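Local atomic coordinates of alginate biosynthesis protein AlgX (Pseudomonas aeruginosa, PDB entry 4KNC), a protein that takes part in the O-acetylation of the exopolysaccharide alginate and protects the polymer from degradation as it crosses the periplasm. Residues 178-183 and 218-223; 233-238 and 260-265; 51-56 and 103-108. All blocks are in the same frame, centred on the assembly; numbering follows the deposited sequence.

Contact 1 of 3, residues 178-183 and 218-223; sequences KKQFES and EPVGAS
Three backbone hydrogen bonds tie residues 180-182 to residues 218-220. Glu182 and Glu218 bond in both directions: Glu182 N donates to Glu218 O at 2.9 Å, and Glu218 N donates back to Glu182 O. One step along, Val220 N reaches Gln180 O at 2.9 Å. Pro219, which has no N-H to offer, falls at the non-hydrogen-bonded pair with Phe181. Two CA-H...O contacts add to the ladder, one of them from Pro219 CA to Gln180 O at 3.3 Å. Between Gln180 and Val220 a water makes the second link: it accepts from Gln180 N and donates to Val220 O at 2.6 Å. The pairing is the end of a two-stranded antiparallel ribbon, strands 180-191 and 210-220, at the surface of the SGNH hydrolase-like domain. Side chains pack on both faces of this ribbon. On one, the Val220 side chain crosses the extended chain of Glu182 at about a right angle, and the two carboxylate oxygens each meet one methyl: Glu182 OE2 lies 3.5 Å from Val220 CG2, and Glu182 OE1 is 3.6 Å from Val220 CG1. Val220 CG2, set between its own backbone N and carbonyl carbon (chi1 of CG1 -73°), also meets Gln180 CB. On the other face the contact is apolar, Phe181 CD2 coming within 4.2 Å of Pro219 CD; the Phe181 side chain also touches Glu256 of helix 251-259. Among the polar groups nearby, Ser183 OG is hydrogen-bonded to Thr217 OG1 and Glu257 OE1, linking the ribbon to that same helix.

Contact 2 of 3, residues 233-238 and 260-265; sequences GNPQIA and GADILN
Ile237 spreads its two branches between Ala261 and Ile263. Its CG1 stands anti to the carbonyl carbon (chi1 -53°) and the chain continues extended, carrying Ile237 CD1 to Ala261 CB at 3.8 Å. The other branch, Ile237 CG2, meets Ile263 CD1 at 3.5 Å; Ile263 bends at its second torsion (chi2 -79°), which swings that methyl back toward Ile237. Leu264 turns to the opposite face of the sheet, where its CD2 packs 3.8 Å from Pro235 CB and its CB lies 4.3 Å from Ala238 CB. Pro235 CB also lies 3.8 Å from Asp262 CB. Leu264 N donates to Ile237 O at 2.8 Å, and a water that accepts from Gln236 N and donates to Asp262 O spans the gap before the strands join. These parallel strands, 237-240 and 263-265, are linked through helix 251-259 in a beta-alpha-beta unit. Strand 263-265 forms one edge of the four-stranded parallel sheet; on the other side of 237-240 runs strand 293-298, where Ile237 touches Ile293 and Ile295, while Ile263 packs against Leu255 of the helix.

Contact 3 of 3, residues 51-56 and 103-108; sequences YDLRTD and AGFDYE
In the SGNH hydrolase-like domain, the loop between strand 46-48 and helix 61-76 packs on the junction of helices 99-104 and 107-123 through Leu53 and Phe105. Leu53 CD2 sits over the centre of the Phe105 ring, 3.8 Å from the centroid and 11° off the ring normal, a CH-pi contact. Tyr107 CA covers the opposite face nearer the rim, so the ring is sandwiched between the loop and the start of its own next helix. With chi1 at 172° the Phe105 ring swings away from its own N toward the loop, where Phe105 CE1 meets Leu53 O at 3.4 Å. Arg54 O lies at the ring edge, in its plane, 3.9 Å from Phe105 CE1. Asp106 follows as N-cap of helix 107-123, its OD1 bonded to Leu109 N, and is the centre of an inverse gamma turn in which Tyr107 N donates to Phe105 O. Thr55 meets this cap with its methyl: Thr55 CG2 is 3.7 Å from Asp106 O and 4.0 Å from Asp106 CB. The same loop is held to helix 107-123 by a hydrogen bond from Asn113 ND2 to Thr55 O. Next to Leu53, the buried Asp52 turns its carboxylate away from the aromatic contact and forms salt bridges with Arg48 and Arg89. Its side chain lies about 9 Å from that of Asp148, an inferred active-site residue.

Overall arrangement
Contacts 1 and 2 are neighbours, their centres 13 Å apart, and they touch directly: Lys179 N lies 2.8 Å from Gly260 O, a probable hydrogen bond, and the Phe181 ring packs on residues 261-262, with Phe181 CZ 3.2 Å from Asp262 OD1. The surface ribbon thus lies against the turn that leads from helix 251-259 into edge strand 263-265, and strand 210-220 leads on in the chain to strand 237-240. Contact 3 is remote, its centre 41 Å from that of contact 1 and 37 Å from that of contact 2. Of the three it is the one with a side chain near the inferred active-site residues, that of Asp52 lying about 11 Å from that of His150; contacts 1 and 2 lie away from these residues.

Contact 1 of 3, residues 178-183 and 218-223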
ATOM      1  N   LYS A 178     -21.042  16.426  -3.393  1.00 50.43           N
ATOM      2  CA  LYS A 178     -20.693  16.961  -2.085  1.00 50.00           C
ATOM      3  C   LYS A 178     -21.768  16.600  -1.061  1.00 53.10           C
ATOM      4  O   LYS A 178     -22.957  16.572  -1.382  1.00 53.81           O
ATOM      5  CB  LYS A 178     -20.520  18.480  -2.164  1.00 51.16           C
ATOM      6  CG  LYS A 178     -19.487  18.927  -3.184  1.00 55.09           C
ATOM      7  CD  LYS A 178     -18.196  18.126  -3.045  1.00 64.85           C
ATOM      8  CE  LYS A 178     -17.084  18.699  -3.907  1.00 59.53           C
ATOM      9  NZ  LYS A 178     -17.259  18.357  -5.331  1.00 61.03           N
ATOM     10  N   LYS A 179     -21.339  16.300   0.162  1.00 47.51           N
ATOM     11  CA  LYS A 179     -22.250  15.990   1.266  1.00 50.99           C
ATOM     12  C   LYS A 179     -21.688  16.609   2.534  1.00 46.15           C
ATOM     13  O   LYS A 179     -20.538  17.034   2.564  1.00 50.90           O
ATOM     14  CB  LYS A 179     -22.368  14.474   1.472  1.00 58.35           C
ATOM     15  CG  LYS A 179     -22.565  13.662   0.203  1.00 63.82           C
ATOM     16  CD  LYS A 179     -22.176  12.205   0.395  1.00 65.35           C
ATOM     17  CE  LYS A 179     -23.222  11.433   1.173  1.00 60.10           C
ATOM     18  NZ  LYS A 179     -23.888  10.429   0.298  1.00 62.89           N
ATOM     19  N   GLN A 180     -22.492  16.653   3.588  1.00 41.82           N
ATOM     20  CA  GLN A 180     -21.985  17.094   4.876  1.00 45.29           C
ATOM     21  C   GLN A 180     -21.743  15.885   5.754  1.00 44.37           C
ATOM     22  O   GLN A 180     -22.625  15.035   5.913  1.00 42.02           O
ATOM     23  CB  GLN A 180     -22.986  17.994   5.575  1.00 48.85           C
ATOM     24  CG  GLN A 180     -23.577  19.076   4.700  1.00 65.53           C
ATOM     25  CD  GLN A 180     -24.870  19.619   5.272  1.00 73.10           C
ATOM     26  OE1 GLN A 180     -25.077  19.610   6.488  1.00 77.27           O
ATOM     27  NE2 GLN A 180     -25.759  20.075   4.397  1.00 73.90           N
ATOM     28  N   PHE A 181     -20.554  15.808   6.337  1.00 44.54           N
ATOM     29  CA  PHE A 181     -20.285  14.747   7.299  1.00 45.09           C
ATOM     30  C   PHE A 181     -19.995  15.316   8.673  1.00 45.22           C
ATOM     31  O   PHE A 181     -19.459  16.420   8.803  1.00 44.00           O
ATOM     32  CB  PHE A 181     -19.104  13.900   6.855  1.00 39.88           C
ATOM     33  CG  PHE A 181     -19.299  13.235   5.533  1.00 38.37           C
ATOM     34  CD1 PHE A 181     -18.942  13.882   4.360  1.00 35.81           C
ATOM     35  CD2 PHE A 181     -19.822  11.953   5.460  1.00 34.93           C
ATOM     36  CE1 PHE A 181     -19.109  13.262   3.124  1.00 34.86           C
ATOM     37  CE2 PHE A 181     -19.991  11.327   4.238  1.00 35.58           C
ATOM     38  CZ  PHE A 181     -19.634  11.986   3.067  1.00 37.95           C
ATOM     39  N   GLU A 182     -20.354  14.552   9.695  1.00 44.91           N
ATOM     40  CA  GLU A 182     -19.999  14.890  11.064  1.00 50.15           C
ATOM     41  C   GLU A 182     -19.332  13.707  11.757  1.00 43.82           C
ATOM     42  O   GLU A 182     -19.783  12.553  11.635  1.00 42.85           O
ATOM     43  CB  GLU A 182     -21.234  15.319  11.849  1.00 56.48           C
ATOM     44  CG  GLU A 182     -21.823  16.629  11.380  1.00 73.03           C
ATOM     45  CD  GLU A 182     -23.095  16.975  12.127  1.00 83.13           C
ATOM     46  OE1 GLU A 182     -23.465  16.200  13.040  1.00 78.80           O
ATOM     47  OE2 GLU A 182     -23.716  18.013  11.803  1.00 86.95           O
ATOM     48  N   SER A 183     -18.254  13.997  12.477  1.00 44.10           N
ATOM     49  CA  SER A 183     -17.558  12.973  13.244  1.00 42.49           C
ATOM     50  C   SER A 183     -17.880  13.099  14.728  1.00 44.26           C
ATOM     51  O   SER A 183     -17.837  14.192  15.289  1.00 49.71           O
ATOM     52  CB  SER A 183     -16.050  13.063  13.016  1.00 43.03           C
ATOM     53  OG  SER A 183     -15.729  12.873  11.647  1.00 37.07           O
ATOM     54  N   GLU A 218     -20.477  10.210   9.988  1.00 33.17           N
ATOM     55  CA  GLU A 218     -21.760   9.941   9.339  1.00 43.11           C
ATOM     56  C   GLU A 218     -22.190  11.124   8.469  1.00 45.00           C
ATOM     57  O   GLU A 218     -21.899  12.290   8.777  1.00 37.92           O
ATOM     58  CB  GLU A 218     -22.861   9.677  10.374  1.00 50.96           C
ATOM     59  CG  GLU A 218     -22.583   8.532  11.334  1.00 55.73           C
ATOM     60  CD  GLU A 218     -22.645   7.168  10.665  1.00 62.60           C
ATOM     61  OE1 GLU A 218     -21.828   6.290  11.035  1.00 68.06           O
ATOM     62  OE2 GLU A 218     -23.512   6.970   9.782  1.00 55.11           O
ATOM     63  N   PRO A 219     -22.888  10.827   7.366  1.00 48.81           N
ATOM     64  CA  PRO A 219     -23.523  11.914   6.618  1.00 45.73           C
ATOM     65  C   PRO A 219     -24.663  12.514   7.424  1.00 45.83           C
ATOM     66  O   PRO A 219     -25.374  11.792   8.126  1.00 41.10           O
ATOM     67  CB  PRO A 219     -24.064  11.212   5.368  1.00 54.68           C
ATOM     68  CG  PRO A 219     -24.119   9.744   5.720  1.00 54.04           C
ATOM     69  CD  PRO A 219     -23.022   9.517   6.702  1.00 45.26           C
ATOM     70  N   VAL A 220     -24.820  13.832   7.339  1.00 47.20           N
ATOM     71  CA  VAL A 220     -25.929  14.524   7.983  1.00 54.85           C
ATOM     72  C   VAL A 220     -26.626  15.448   6.992  1.00 49.94           C
ATOM     73  O   VAL A 220     -26.135  15.659   5.879  1.00 49.64           O
ATOM     74  CB  VAL A 220     -25.460  15.341   9.195  1.00 55.09           C
ATOM     75  CG1 VAL A 220     -25.107  14.414  10.343  1.00 53.84           C
ATOM     76  CG2 VAL A 220     -24.279  16.227   8.817  1.00 45.91           C
ATOM     77  N   GLY A 221     -27.779  15.979   7.385  1.00 59.50           N
ATOM     78  CA  GLY A 221     -28.474  16.965   6.572  1.00 69.46           C
ATOM     79  C   GLY A 221     -29.330  16.402   5.447  1.00 77.11           C
ATOM     80  O   GLY A 221     -29.725  15.236   5.474  1.00 78.50           O
ATOM     81  N   ALA A 222     -29.604  17.241   4.449  1.00 79.62           N
ATOM     82  CA  ALA A 222     -30.546  16.917   3.377  1.00 78.16           C
ATOM     83  C   ALA A 222     -30.010  15.920   2.353  1.00 82.92           C
ATOM     84  O   ALA A 222     -28.847  15.978   1.952  1.00 80.49           O
ATOM     85  CB  ALA A 222     -31.008  18.190   2.680  1.00 76.30           C
ATOM     86  N   SER A 223     -30.880  15.010   1.928  1.00 87.71           N
ATOM     87  CA  SER A 223     -30.533  14.021   0.920  1.00 86.28           C
ATOM     88  C   SER A 223     -31.019  14.466  -0.456  1.00 83.79           C
ATOM     89  O   SER A 223     -31.034  13.681  -1.402  1.00 86.53           O
ATOM     90  CB  SER A 223     -31.116  12.647   1.284  1.00 86.51           C
ATOM     91  OG  SER A 223     -32.504  12.717   1.580  1.00 83.15           O
TER
HETATM   92  O   HOH W   1     -25.405  15.477   3.421  1.00 48.37           O

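Contact 2 of 3, residues 233-238 and 260-265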
ATOM      1  N   GLY A 233     -23.950  11.435  -8.860  1.00 60.42           N
ATOM      2  CA  GLY A 233     -24.154  11.091  -7.461  1.00 57.65           C
ATOM      3  C   GLY A 233     -23.281   9.978  -6.887  1.00 61.05           C
ATOM      4  O   GLY A 233     -23.176   9.836  -5.661  1.00 58.79           O
ATOM      5  N   ASN A 234     -22.647   9.188  -7.748  1.00 52.21           N
ATOM      6  CA  ASN A 234     -21.776   8.116  -7.256  1.00 61.05           C
ATOM      7  C   ASN A 234     -20.514   8.657  -6.566  1.00 54.46           C
ATOM      8  O   ASN A 234     -20.034   9.727  -6.927  1.00 49.65           O
ATOM      9  CB  ASN A 234     -21.384   7.175  -8.400  1.00 72.21           C
ATOM     10  CG  ASN A 234     -22.561   6.365  -8.930  1.00 78.73           C
ATOM     11  OD1 ASN A 234     -23.726   6.744  -8.770  1.00 79.12           O
ATOM     12  ND2 ASN A 234     -22.257   5.241  -9.572  1.00 80.39           N
ATOM     13  N   PRO A 235     -19.982   7.923  -5.565  1.00 52.40           N
ATOM     14  CA  PRO A 235     -18.677   8.245  -4.966  1.00 45.37           C
ATOM     15  C   PRO A 235     -17.564   8.199  -6.003  1.00 48.00           C
ATOM     16  O   PRO A 235     -17.584   7.345  -6.885  1.00 55.38           O
ATOM     17  CB  PRO A 235     -18.481   7.135  -3.923  1.00 40.85           C
ATOM     18  CG  PRO A 235     -19.877   6.767  -3.532  1.00 49.34           C
ATOM     19  CD  PRO A 235     -20.653   6.832  -4.838  1.00 54.55           C
ATOM     20  N   GLN A 236     -16.600   9.106  -5.887  1.00 41.63           N
ATOM     21  CA  GLN A 236     -15.629   9.337  -6.950  1.00 30.46           C
ATOM     22  C   GLN A 236     -14.198   9.311  -6.426  1.00 37.50           C
ATOM     23  O   GLN A 236     -13.252   9.554  -7.183  1.00 37.71           O
ATOM     24  CB  GLN A 236     -15.907  10.696  -7.601  1.00 36.54           C
ATOM     25  CG  GLN A 236     -17.258  10.769  -8.300  1.00 48.52           C
ATOM     26  CD  GLN A 236     -17.347   9.785  -9.447  1.00 54.60           C
ATOM     27  OE1 GLN A 236     -16.341   9.477 -10.087  1.00 52.29           O
ATOM     28  NE2 GLN A 236     -18.547   9.272  -9.703  1.00 60.11           N
ATOM     29  N   ILE A 237     -14.050   9.038  -5.127  1.00 33.51           N
ATOM     30  CA  ILE A 237     -12.741   9.006  -4.470  1.00 29.61           C
ATOM     31  C   ILE A 237     -12.541   7.679  -3.730  1.00 31.44           C
ATOM     32  O   ILE A 237     -13.397   7.264  -2.956  1.00 32.89           O
ATOM     33  CB  ILE A 237     -12.568  10.167  -3.462  1.00 28.93           C
ATOM     34  CG1 ILE A 237     -12.870  11.518  -4.131  1.00 38.00           C
ATOM     35  CG2 ILE A 237     -11.155  10.147  -2.886  1.00 28.45           C
ATOM     36  CD1 ILE A 237     -12.591  12.728  -3.239  1.00 33.55           C
ATOM     37  N   ALA A 238     -11.413   7.024  -3.985  1.00 34.79           N
ATOM     38  CA  ALA A 238     -11.108   5.728  -3.396  1.00 32.70           C
ATOM     39  C   ALA A 238      -9.817   5.813  -2.619  1.00 31.17           C
ATOM     40  O   ALA A 238      -8.892   6.521  -3.008  1.00 37.60           O
ATOM     41  CB  ALA A 238     -10.988   4.671  -4.480  1.00 37.58           C
ATOM     42  N   GLY A 260     -15.812  16.868   2.341  1.00 34.89           N
ATOM     43  CA  GLY A 260     -17.192  16.919   1.884  1.00 33.66           C
ATOM     44  C   GLY A 260     -17.524  15.852   0.844  1.00 36.04           C
ATOM     45  O   GLY A 260     -18.623  15.826   0.308  1.00 44.92           O
ATOM     46  N   ALA A 261     -16.581  14.961   0.560  1.00 36.05           N
ATOM     47  CA  ALA A 261     -16.799  13.912  -0.440  1.00 35.07           C
ATOM     48  C   ALA A 261     -16.792  12.525   0.183  1.00 33.27           C
ATOM     49  O   ALA A 261     -16.076  12.298   1.163  1.00 31.41           O
ATOM     50  CB  ALA A 261     -15.727  13.985  -1.507  1.00 33.97           C
ATOM     51  N   ASP A 262     -17.570  11.605  -0.396  1.00 36.57           N
ATOM     52  CA  ASP A 262     -17.498  10.178  -0.048  1.00 37.55           C
ATOM     53  C   ASP A 262     -16.117   9.579  -0.340  1.00 34.30           C
ATOM     54  O   ASP A 262     -15.514   9.844  -1.379  1.00 37.47           O
ATOM     55  CB  ASP A 262     -18.562   9.365  -0.798  1.00 43.85           C
ATOM     56  CG  ASP A 262     -19.911   9.361  -0.088  1.00 55.35           C
ATOM     57  OD1 ASP A 262     -19.926   9.430   1.155  1.00 54.71           O
ATOM     58  OD2 ASP A 262     -20.956   9.287  -0.764  1.00 58.92           O
ATOM     59  N   ILE A 263     -15.619   8.769   0.582  1.00 30.90           N
ATOM     60  CA  ILE A 263     -14.335   8.109   0.384  1.00 33.26           C
ATOM     61  C   ILE A 263     -14.540   6.607   0.436  1.00 39.64           C
ATOM     62  O   ILE A 263     -14.844   6.056   1.495  1.00 34.43           O
ATOM     63  CB  ILE A 263     -13.323   8.521   1.472  1.00 34.57           C
ATOM     64  CG1 ILE A 263     -13.162  10.047   1.522  1.00 33.78           C
ATOM     65  CG2 ILE A 263     -11.993   7.836   1.249  1.00 33.92           C
ATOM     66  CD1 ILE A 263     -12.279  10.628   0.445  1.00 31.43           C
ATOM     67  N   LEU A 264     -14.396   5.938  -0.703  1.00 42.60           N
ATOM     68  CA  LEU A 264     -14.447   4.476  -0.733  1.00 40.16           C
ATOM     69  C   LEU A 264     -13.195   3.895  -0.116  1.00 39.25           C
ATOM     70  O   LEU A 264     -12.130   3.962  -0.723  1.00 37.78           O
ATOM     71  CB  LEU A 264     -14.551   3.978  -2.170  1.00 44.08           C
ATOM     72  CG  LEU A 264     -15.725   4.530  -2.970  1.00 54.86           C
ATOM     73  CD1 LEU A 264     -15.577   4.146  -4.432  1.00 62.17           C
ATOM     74  CD2 LEU A 264     -17.038   4.013  -2.407  1.00 49.24           C
ATOM     75  N   ASN A 265     -13.324   3.308   1.075  1.00 34.13           N
ATOM     76  CA  ASN A 265     -12.178   2.751   1.785  1.00 35.19           C
ATOM     77  C   ASN A 265     -11.868   1.301   1.386  1.00 41.77           C
ATOM     78  O   ASN A 265     -12.637   0.398   1.694  1.00 47.53           O
ATOM     79  CB  ASN A 265     -12.425   2.830   3.293  1.00 34.32           C
ATOM     80  CG  ASN A 265     -11.190   2.503   4.112  1.00 36.15           C
ATOM     81  OD1 ASN A 265     -10.235   1.915   3.616  1.00 39.23           O
ATOM     82  ND2 ASN A 265     -11.209   2.886   5.384  1.00 35.25           N
TER
HETATM   83  O   HOH W   2     -16.675  10.873  -3.561  1.00 35.54           O

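Contact 3 of 3, residues 51-56 and 103-108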
ATOM      1  N   TYR A  51      13.545   2.770  12.058  1.00 35.60           N
ATOM      2  CA  TYR A  51      12.276   3.137  11.448  1.00 31.34           C
ATOM      3  C   TYR A  51      11.881   4.562  11.794  1.00 35.57           C
ATOM      4  O   TYR A  51      11.429   5.300  10.930  1.00 37.60           O
ATOM      5  CB  TYR A  51      11.157   2.197  11.899  1.00 32.78           C
ATOM      6  CG  TYR A  51      11.260   0.798  11.353  1.00 42.23           C
ATOM      7  CD1 TYR A  51      12.139  -0.133  11.915  1.00 39.98           C
ATOM      8  CD2 TYR A  51      10.484   0.402  10.270  1.00 37.70           C
ATOM      9  CE1 TYR A  51      12.224  -1.424  11.413  1.00 43.89           C
ATOM     10  CE2 TYR A  51      10.567  -0.874   9.753  1.00 36.49           C
ATOM     11  CZ  TYR A  51      11.433  -1.790  10.328  1.00 47.73           C
ATOM     12  OH  TYR A  51      11.501  -3.067   9.811  1.00 45.18           O
ATOM     13  N   ASP A  52      12.024   4.935  13.064  1.00 33.41           N
ATOM     14  CA  ASP A  52      11.446   6.186  13.557  1.00 34.68           C
ATOM     15  C   ASP A  52      12.432   7.326  13.519  1.00 36.37           C
ATOM     16  O   ASP A  52      12.041   8.487  13.358  1.00 32.96           O
ATOM     17  CB  ASP A  52      10.939   6.038  14.991  1.00 31.86           C
ATOM     18  CG  ASP A  52       9.888   4.966  15.129  1.00 36.22           C
ATOM     19  OD1 ASP A  52       9.210   4.623  14.126  1.00 32.70           O
ATOM     20  OD2 ASP A  52       9.728   4.486  16.259  1.00 36.57           O
ATOM     21  N   LEU A  53      13.706   6.996  13.683  1.00 34.88           N
ATOM     22  CA  LEU A  53      14.743   8.019  13.803  1.00 39.08           C
ATOM     23  C   LEU A  53      15.626   8.043  12.574  1.00 39.91           C
ATOM     24  O   LEU A  53      16.767   8.517  12.620  1.00 37.80           O
ATOM     25  CB  LEU A  53      15.594   7.782  15.053  1.00 42.92           C
ATOM     26  CG  LEU A  53      14.825   7.814  16.377  1.00 44.68           C
ATOM     27  CD1 LEU A  53      15.752   7.590  17.565  1.00 36.05           C
ATOM     28  CD2 LEU A  53      14.077   9.140  16.513  1.00 40.51           C
ATOM     29  N   ARG A  54      15.097   7.532  11.470  1.00 33.74           N
ATOM     30  CA  ARG A  54      15.872   7.467  10.243  1.00 33.55           C
ATOM     31  C   ARG A  54      15.994   8.859   9.647  1.00 39.20           C
ATOM     32  O   ARG A  54      15.161   9.733   9.924  1.00 35.67           O
ATOM     33  CB  ARG A  54      15.212   6.522   9.244  1.00 38.84           C
ATOM     34  CG  ARG A  54      13.907   7.044   8.637  1.00 39.41           C
ATOM     35  CD  ARG A  54      13.683   6.382   7.290  1.00 45.56           C
ATOM     36  NE  ARG A  54      13.065   5.072   7.400  1.00 55.33           N
ATOM     37  CZ  ARG A  54      13.342   4.029   6.623  1.00 46.74           C
ATOM     38  NH1 ARG A  54      14.251   4.107   5.658  1.00 44.22           N
ATOM     39  NH2 ARG A  54      12.694   2.897   6.827  1.00 46.25           N
ATOM     40  N   THR A  55      17.036   9.056   8.840  1.00 35.10           N
ATOM     41  CA  THR A  55      17.224  10.300   8.088  1.00 39.96           C
ATOM     42  C   THR A  55      17.170  10.074   6.591  1.00 34.96           C
ATOM     43  O   THR A  55      17.240  11.022   5.820  1.00 42.38           O
ATOM     44  CB  THR A  55      18.581  10.962   8.391  1.00 51.47           C
ATOM     45  OG1 THR A  55      19.634  10.029   8.109  1.00 63.41           O
ATOM     46  CG2 THR A  55      18.661  11.392   9.858  1.00 44.53           C
ATOM     47  N   ASP A  56      17.052   8.820   6.165  1.00 35.41           N
ATOM     48  CA  ASP A  56      17.047   8.506   4.734  1.00 43.71           C
ATOM     49  C   ASP A  56      15.627   8.264   4.238  1.00 44.47           C
ATOM     50  O   ASP A  56      14.885   7.523   4.862  1.00 35.27           O
ATOM     51  CB  ASP A  56      17.910   7.269   4.469  1.00 51.17           C
ATOM     52  CG  ASP A  56      17.378   6.034   5.173  1.00 53.26           C
ATOM     53  OD1 ASP A  56      17.420   5.996   6.424  1.00 46.66           O
ATOM     54  OD2 ASP A  56      16.893   5.116   4.479  1.00 60.11           O
ATOM     55  N   ALA A 103      19.272  14.877  21.101  1.00 56.09           N
ATOM     56  CA  ALA A 103      20.549  15.421  20.654  1.00 59.05           C
ATOM     57  C   ALA A 103      21.147  14.544  19.561  1.00 54.75           C
ATOM     58  O   ALA A 103      21.720  15.052  18.596  1.00 60.81           O
ATOM     59  CB  ALA A 103      21.510  15.574  21.816  1.00 58.44           C
ATOM     60  N   GLY A 104      20.969  13.232  19.699  1.00 49.34           N
ATOM     61  CA  GLY A 104      21.477  12.265  18.734  1.00 51.33           C
ATOM     62  C   GLY A 104      20.712  12.130  17.421  1.00 51.56           C
ATOM     63  O   GLY A 104      21.255  11.648  16.433  1.00 50.38           O
ATOM     64  N   PHE A 105      19.454  12.554  17.401  1.00 49.71           N
ATOM     65  CA  PHE A 105      18.613  12.413  16.214  1.00 40.70           C
ATOM     66  C   PHE A 105      18.729  13.632  15.313  1.00 40.95           C
ATOM     67  O   PHE A 105      18.250  14.708  15.660  1.00 52.72           O
ATOM     68  CB  PHE A 105      17.161  12.194  16.658  1.00 47.73           C
ATOM     69  CG  PHE A 105      16.151  12.218  15.540  1.00 40.47           C
ATOM     70  CD1 PHE A 105      16.383  11.541  14.348  1.00 40.18           C
ATOM     71  CD2 PHE A 105      14.943  12.884  15.708  1.00 39.50           C
ATOM     72  CE1 PHE A 105      15.435  11.554  13.317  1.00 36.16           C
ATOM     73  CE2 PHE A 105      13.985  12.914  14.692  1.00 38.31           C
ATOM     74  CZ  PHE A 105      14.229  12.243  13.490  1.00 41.25           C
ATOM     75  N   ASP A 106      19.369  13.466  14.160  1.00 46.43           N
ATOM     76  CA  ASP A 106      19.534  14.567  13.195  1.00 51.85           C
ATOM     77  C   ASP A 106      18.196  14.970  12.578  1.00 46.99           C
ATOM     78  O   ASP A 106      17.946  14.718  11.399  1.00 48.61           O
ATOM     79  CB  ASP A 106      20.506  14.159  12.087  1.00 50.04           C
ATOM     80  CG  ASP A 106      21.189  15.347  11.425  1.00 57.56           C
ATOM     81  OD1 ASP A 106      20.574  16.422  11.284  1.00 52.32           O
ATOM     82  OD2 ASP A 106      22.359  15.193  11.024  1.00 68.33           O
ATOM     83  N   TYR A 107      17.346  15.603  13.381  1.00 53.20           N
ATOM     84  CA  TYR A 107      16.003  15.997  12.951  1.00 50.46           C
ATOM     85  C   TYR A 107      15.964  16.853  11.683  1.00 50.16           C
ATOM     86  O   TYR A 107      15.127  16.625  10.802  1.00 44.13           O
ATOM     87  CB  TYR A 107      15.261  16.706  14.089  1.00 47.58           C
ATOM     88  CG  TYR A 107      14.000  17.401  13.640  1.00 45.69           C
ATOM     89  CD1 TYR A 107      12.817  16.697  13.487  1.00 42.28           C
ATOM     90  CD2 TYR A 107      13.989  18.763  13.384  1.00 38.89           C
ATOM     91  CE1 TYR A 107      11.651  17.326  13.081  1.00 35.32           C
ATOM     92  CE2 TYR A 107      12.828  19.408  12.964  1.00 47.64           C
ATOM     93  CZ  TYR A 107      11.663  18.680  12.818  1.00 47.15           C
ATOM     94  OH  TYR A 107      10.508  19.298  12.400  1.00 44.13           O
ATOM     95  N   GLU A 108      16.860  17.831  11.578  1.00 51.38           N
ATOM     96  CA  GLU A 108      16.826  18.725  10.425  1.00 50.28           C
ATOM     97  C   GLU A 108      17.183  17.963   9.150  1.00 48.80           C
ATOM     98  O   GLU A 108      16.614  18.206   8.084  1.00 48.71           O
ATOM     99  CB  GLU A 108      17.751  19.940  10.621  1.00 56.02           C
ATOM    100  CG  GLU A 108      17.348  20.872  11.771  1.00 57.78           C
ATOM    101  CD  GLU A 108      15.981  21.511  11.571  1.00 55.70           C
ATOM    102  OE1 GLU A 108      15.544  21.613  10.411  1.00 49.88           O
ATOM    103  OE2 GLU A 108      15.335  21.904  12.570  1.00 60.24           O
TER